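Local coordinates for aminopeptidase-like protein (Chaetomium thermophilum, PDB 5JM6) that probably acts as a zinc-dependent aminopeptidase of the M18 family, assembled as a dodecamer with two neighbouring zinc ions at its metal site, at residues Gly303-Lys308 with Ile487-Gly492; Thr393-Pro398 with Pro480-His485. All coordinates share one frame; numbering follows the deposited sequence.

Contact 1. Residues Gly303-Lys308 with Ile487-Gly492; sequences GRIDDK and IRAMTG. With ZN (zinc ion), chain G; ZN (zinc ion), chain H.
I305 lays its side chain against the strand backbone between A489 and T491, and the contact rests on this apolar packing and on the close backbone approach of G303, with no hydrogen bond between the segments. Its CB points toward the strand and forks there. CG2, anti to the backbone N (chi1 of CG1 -58°), goes to T491 and ends 4.3 Å from T491 CG2. CG1 passes A489 CB, and the extended second torsion carries CD1 onward to 4.0 Å from A489 CB and 4.1 Å from M490 N. Each branch of the isoleucine meets a different strand residue, A489 and T491 both turning CB toward the 303-308 segment. At the other end the backbones meet, G303 CA lying 3.8 Å from R488 CA and, in a CA-H...O contact, 3.1 Å from I487 O. D306 gives its carboxylate to the metals: OD2 binds one zinc at 1.8 Å and OD1 the other at 2.0 Å. The guanidinium of R488 makes a salt bridge with D173 of the second subunit. I305, on the segment leading into helix 305-320, faces strand 489-492, which pairs antiparallel with strand 299-302, while Q481 of strand 473-481 packs against both I305 and A489.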
loop_
_atom_site.group_PDB
_atom_site.type_symbol
_atom_site.label_atom_id
_atom_site.label_comp_id
_atom_site.label_asym_id
_atom_site.label_seq_id
_atom_site.Cartn_x
_atom_site.Cartn_y
_atom_site.Cartn_z
ATOM N N GLY A 303 -33.185 25.646 11.163
ATOM C CA GLY A 303 -32.992 24.212 11.095
ATOM C C GLY A 303 -34.303 23.500 10.833
ATOM O O GLY A 303 -35.371 24.089 10.998
ATOM N N ARG A 304 -34.206 22.228 10.444
ATOM C CA ARG A 304 -35.354 21.378 10.110
ATOM C C ARG A 304 -36.095 21.853 8.869
ATOM O O ARG A 304 -37.305 21.655 8.748
ATOM C CB ARG A 304 -36.339 21.294 11.277
ATOM C CG ARG A 304 -35.707 20.987 12.612
ATOM C CD ARG A 304 -36.704 21.219 13.729
ATOM N NE ARG A 304 -36.751 22.620 14.136
ATOM C CZ ARG A 304 -35.842 23.196 14.916
ATOM N NH1 ARG A 304 -34.815 22.490 15.368
ATOM N NH2 ARG A 304 -35.958 24.476 15.245
ATOM N N ILE A 305 -35.370 22.465 7.941
ATOM C CA ILE A 305 -35.993 22.919 6.713
ATOM C C ILE A 305 -36.324 21.739 5.798
ATOM O O ILE A 305 -37.257 21.854 4.998
ATOM C CB ILE A 305 -35.111 23.945 5.957
ATOM C CG1 ILE A 305 -34.817 25.156 6.841
ATOM C CG2 ILE A 305 -35.800 24.438 4.692
ATOM C CD1 ILE A 305 -34.226 26.328 6.079
ATOM N N ASP A 306 -35.646 20.587 5.939
ATOM C CA ASP A 306 -35.944 19.532 4.974
ATOM C C ASP A 306 -37.402 19.188 5.239
ATOM O O ASP A 306 -37.783 18.489 6.184
ATOM C CB ASP A 306 -35.015 18.303 5.116
ATOM C CG ASP A 306 -35.257 17.234 4.024
ATOM O OD1 ASP A 306 -36.424 16.933 3.706
ATOM O OD2 ASP A 306 -34.279 16.698 3.459
ATOM N N ASP A 307 -38.158 19.731 4.288
ATOM C CA ASP A 307 -39.611 19.780 4.089
ATOM C C ASP A 307 -40.587 20.423 5.074
ATOM O O ASP A 307 -41.756 20.538 4.719
ATOM C CB ASP A 307 -40.149 18.408 3.767
ATOM C CG ASP A 307 -40.646 18.347 2.344
ATOM O OD1 ASP A 307 -40.401 19.334 1.620
ATOM O OD2 ASP A 307 -41.310 17.371 1.954
ATOM N N LYS A 308 -40.184 20.878 6.253
ATOM C CA LYS A 308 -41.116 21.741 6.974
ATOM C C LYS A 308 -41.407 22.968 6.095
ATOM O O LYS A 308 -42.499 23.528 6.146
ATOM C CB LYS A 308 -40.578 22.150 8.347
ATOM C CG LYS A 308 -40.890 21.150 9.460
ATOM C CD LYS A 308 -40.121 21.495 10.728
ATOM C CE LYS A 308 -40.667 20.767 11.948
ATOM N NZ LYS A 308 -40.106 19.400 12.125
ATOM N N ILE A 487 -28.172 20.716 10.697
ATOM C CA ILE A 487 -28.971 21.083 11.856
ATOM C C ILE A 487 -29.468 22.518 11.691
ATOM O O ILE A 487 -30.435 22.920 12.336
ATOM C CB ILE A 487 -28.181 20.946 13.178
ATOM C CG1 ILE A 487 -29.137 20.879 14.371
ATOM C CG2 ILE A 487 -27.193 22.090 13.348
ATOM C CD1 ILE A 487 -28.438 20.757 15.703
ATOM N N ARG A 488 -28.772 23.303 10.871
ATOM C CA ARG A 488 -29.245 24.631 10.497
ATOM C C ARG A 488 -28.963 24.935 9.020
ATOM O O ARG A 488 -27.806 25.077 8.621
ATOM C CB ARG A 488 -28.592 25.676 11.402
ATOM C CG ARG A 488 -29.202 27.059 11.323
ATOM C CD ARG A 488 -28.679 27.939 12.448
ATOM N NE ARG A 488 -29.257 29.279 12.411
ATOM C CZ ARG A 488 -30.311 29.663 13.126
ATOM N NH1 ARG A 488 -30.910 28.808 13.944
ATOM N NH2 ARG A 488 -30.765 30.904 13.024
ATOM N N ALA A 489 -30.024 25.081 8.231
ATOM C CA ALA A 489 -29.919 25.313 6.789
ATOM C C ALA A 489 -30.278 26.751 6.423
ATOM O O ALA A 489 -30.468 27.592 7.302
ATOM C CB ALA A 489 -30.805 24.335 6.030
ATOM N N MET A 490 -30.344 27.034 5.124
ATOM C CA MET A 490 -30.728 28.361 4.651
ATOM C C MET A 490 -31.480 28.322 3.320
ATOM O O MET A 490 -31.178 27.507 2.448
ATOM C CB MET A 490 -29.490 29.251 4.511
ATOM C CG MET A 490 -28.427 28.685 3.581
ATOM S SD MET A 490 -26.996 29.760 3.358
ATOM C CE MET A 490 -27.667 31.020 2.282
ATOM N N THR A 491 -32.474 29.196 3.185
ATOM C CA THR A 491 -33.056 29.526 1.886
ATOM C C THR A 491 -33.216 31.036 1.809
ATOM O O THR A 491 -32.855 31.753 2.743
ATOM C CB THR A 491 -34.432 28.859 1.639
ATOM O OG1 THR A 491 -35.424 29.455 2.484
ATOM C CG2 THR A 491 -34.373 27.369 1.898
ATOM N N GLY A 492 -33.760 31.518 0.699
ATOM C CA GLY A 492 -34.058 32.929 0.560
ATOM C C GLY A 492 -35.259 33.319 1.400
ATOM O O GLY A 492 -36.135 32.495 1.665
HETATM ZN ZN ZN G . -34.202 15.099 4.313
HETATM ZN ZN ZN H . -37.278 15.927 2.243
#

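Contact 2. Residues Thr393-Pro398 with Pro480-His485; sequences THAAHP and PQLSMH. With ZN (zinc ion), chain G.
The carbonyl oxygen of Q481 receives the backbone N of A395 at 2.8 Å, in a nearly straight bond (170° at the hydrogen) whose donor stands well above the carbonyl plane. The CA-H of H394 also approaches that oxygen. The N of the same glutamine reaches T393 O at 2.7 Å, but the bond is bent and weak. These are the last rungs of a parallel pairing in which T393 lies beside P480 and H394 beside Q481. L482 continues the contact and sets its branches against the loop 395-398: CD2 lies 3.5 Å from A395 O, 4.0 Å from A395 CB and 3.9 Å from CD2 of the H397 ring, which the leucine crosses at about a right angle, whereas CD1 reaches P398 CD at 4.2 Å. Y153 of the second subunit packs on A395, L482 and P398. Replacing this leucine by an alanine is likely to open a gap between A395, H397 and P398 and to take from the tyrosine part of the surface it packs on. M484 packs on H394. With CG anti to the backbone N (chi1 -176°) and a bend at the last torsion, it brings SD to 3.5 Å from H394 CE1, the sulfur lying oblique to the ring in a Met-aromatic contact. F211 of the second subunit meets the same imidazole. Next along, H485 binds a zinc through NE2 at 1.9 Å, a site shared with D306 and E340. Neighbouring parallel strands, 386-394 with D391 near its end and 473-481 leading to H485, thus deliver ligands from their C-terminal ends, as expected of the central sheet of zinc exopeptidases such as the M18 family.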
loop_
_atom_site.group_PDB
_atom_site.type_symbol
_atom_site.label_atom_id
_atom_site.label_comp_id
_atom_site.label_asym_id
_atom_site.label_seq_id
_atom_site.Cartn_x
_atom_site.Cartn_y
_atom_site.Cartn_z
ATOM N N THR A 393 -35.263 21.104 -2.616
ATOM C CA THR A 393 -34.253 20.825 -3.637
ATOM C C THR A 393 -32.984 21.622 -3.364
ATOM O O THR A 393 -32.989 22.557 -2.563
ATOM C CB THR A 393 -34.758 21.162 -5.053
ATOM O OG1 THR A 393 -35.272 22.499 -5.073
ATOM C CG2 THR A 393 -35.849 20.194 -5.483
ATOM N N HIS A 394 -31.897 21.252 -4.030
ATOM C CA HIS A 394 -30.609 21.884 -3.778
ATOM C C HIS A 394 -30.435 23.158 -4.596
ATOM O O HIS A 394 -30.449 23.129 -5.827
ATOM C CB HIS A 394 -29.470 20.905 -4.079
ATOM C CG HIS A 394 -29.597 19.597 -3.364
ATOM N ND1 HIS A 394 -29.526 19.488 -1.991
ATOM C CD2 HIS A 394 -29.793 18.340 -3.831
ATOM C CE1 HIS A 394 -29.674 18.222 -1.643
ATOM N NE2 HIS A 394 -29.836 17.505 -2.740
ATOM N N ALA A 395 -30.276 24.279 -3.900
ATOM C CA ALA A 395 -29.943 25.538 -4.548
ATOM C C ALA A 395 -28.509 25.474 -5.054
ATOM O O ALA A 395 -27.727 24.635 -4.604
ATOM C CB ALA A 395 -30.122 26.705 -3.589
ATOM N N ALA A 396 -28.172 26.342 -6.001
ATOM C CA ALA A 396 -26.802 26.430 -6.487
ATOM C C ALA A 396 -25.867 26.702 -5.316
ATOM O O ALA A 396 -26.080 27.644 -4.558
ATOM C CB ALA A 396 -26.674 27.520 -7.539
ATOM N N HIS A 397 -24.846 25.870 -5.147
ATOM C CA HIS A 397 -23.881 26.108 -4.081
ATOM C C HIS A 397 -22.681 26.848 -4.644
ATOM O O HIS A 397 -21.986 26.330 -5.518
ATOM C CB HIS A 397 -23.435 24.806 -3.419
ATOM C CG HIS A 397 -22.824 25.008 -2.068
ATOM N ND1 HIS A 397 -21.660 25.719 -1.875
ATOM C CD2 HIS A 397 -23.229 24.610 -0.837
ATOM C CE1 HIS A 397 -21.370 25.746 -0.587
ATOM N NE2 HIS A 397 -22.304 25.078 0.064
ATOM N N PRO A 398 -22.422 28.058 -4.133
ATOM C CA PRO A 398 -21.391 28.897 -4.748
ATOM C C PRO A 398 -19.982 28.355 -4.543
ATOM O O PRO A 398 -19.083 28.727 -5.291
ATOM C CB PRO A 398 -21.561 30.251 -4.039
ATOM C CG PRO A 398 -22.631 30.054 -2.986
ATOM C CD PRO A 398 -22.860 28.590 -2.834
ATOM N N PRO A 480 -35.907 25.683 -3.477
ATOM C CA PRO A 480 -34.456 25.502 -3.389
ATOM C C PRO A 480 -33.902 25.820 -2.006
ATOM O O PRO A 480 -34.427 26.683 -1.301
ATOM C CB PRO A 480 -33.918 26.483 -4.433
ATOM C CG PRO A 480 -34.973 27.518 -4.551
ATOM C CD PRO A 480 -36.272 26.795 -4.371
ATOM N N GLN A 481 -32.847 25.107 -1.631
ATOM C CA GLN A 481 -32.258 25.232 -0.308
ATOM C C GLN A 481 -30.774 24.875 -0.319
ATOM O O GLN A 481 -30.334 24.030 -1.101
ATOM C CB GLN A 481 -33.013 24.340 0.681
ATOM C CG GLN A 481 -32.172 23.792 1.816
ATOM C CD GLN A 481 -32.903 22.750 2.621
ATOM O OE1 GLN A 481 -34.000 22.334 2.261
ATOM N NE2 GLN A 481 -32.302 22.322 3.722
ATOM N N LEU A 482 -30.013 25.521 0.558
ATOM C CA LEU A 482 -28.618 25.174 0.788
ATOM C C LEU A 482 -28.468 24.408 2.097
ATOM O O LEU A 482 -29.274 24.570 3.014
ATOM C CB LEU A 482 -27.741 26.426 0.812
ATOM C CG LEU A 482 -27.337 26.953 -0.563
ATOM C CD1 LEU A 482 -26.256 28.017 -0.446
ATOM C CD2 LEU A 482 -26.871 25.803 -1.440
ATOM N N SER A 483 -27.458 23.543 2.151
ATOM C CA SER A 483 -27.104 22.808 3.364
ATOM C C SER A 483 -28.248 21.930 3.861
ATOM O O SER A 483 -28.571 21.925 5.050
ATOM C CB SER A 483 -26.667 23.774 4.468
ATOM O OG SER A 483 -25.585 24.580 4.035
ATOM N N MET A 484 -28.853 21.189 2.940
ATOM C CA MET A 484 -29.914 20.252 3.278
ATOM C C MET A 484 -29.406 19.193 4.253
ATOM O O MET A 484 -28.285 18.703 4.105
ATOM C CB MET A 484 -30.464 19.598 2.009
ATOM C CG MET A 484 -31.647 18.679 2.234
ATOM S SD MET A 484 -32.238 17.957 0.690
ATOM C CE MET A 484 -32.641 19.431 -0.246
ATOM N N HIS A 485 -30.236 18.872 5.247
ATOM C CA HIS A 485 -29.930 17.904 6.311
ATOM C C HIS A 485 -28.954 18.440 7.363
ATOM O O HIS A 485 -28.562 17.708 8.268
ATOM C CB HIS A 485 -29.414 16.578 5.739
ATOM C CG HIS A 485 -30.501 15.682 5.230
ATOM N ND1 HIS A 485 -30.268 14.389 4.813
ATOM C CD2 HIS A 485 -31.829 15.893 5.077
ATOM C CE1 HIS A 485 -31.406 13.844 4.420
ATOM N NE2 HIS A 485 -32.368 14.734 4.574
HETATM ZN ZN ZN G . -34.202 15.099 4.313
#

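In the fold
Contact 2 is nested within the loop closed by contact 1, and their centres are only about 9 Å apart. After strand 473-481 the chain passes through 482-485 and returns as strand 489-492, so the two contacts are joined by backbone: L482 N lies 3.0 Å from M490 O, a probable hydrogen bond, and T491 also packs against P480. They converge again at the metals. D306 OD2 of contact 1 and H485 NE2 of contact 2 bind the same zinc, 3.0 Å from each other, while D306 OD1 joins H133 and D391 on the second ion. M484 packs beside D306, and both contacts also reach the second subunit.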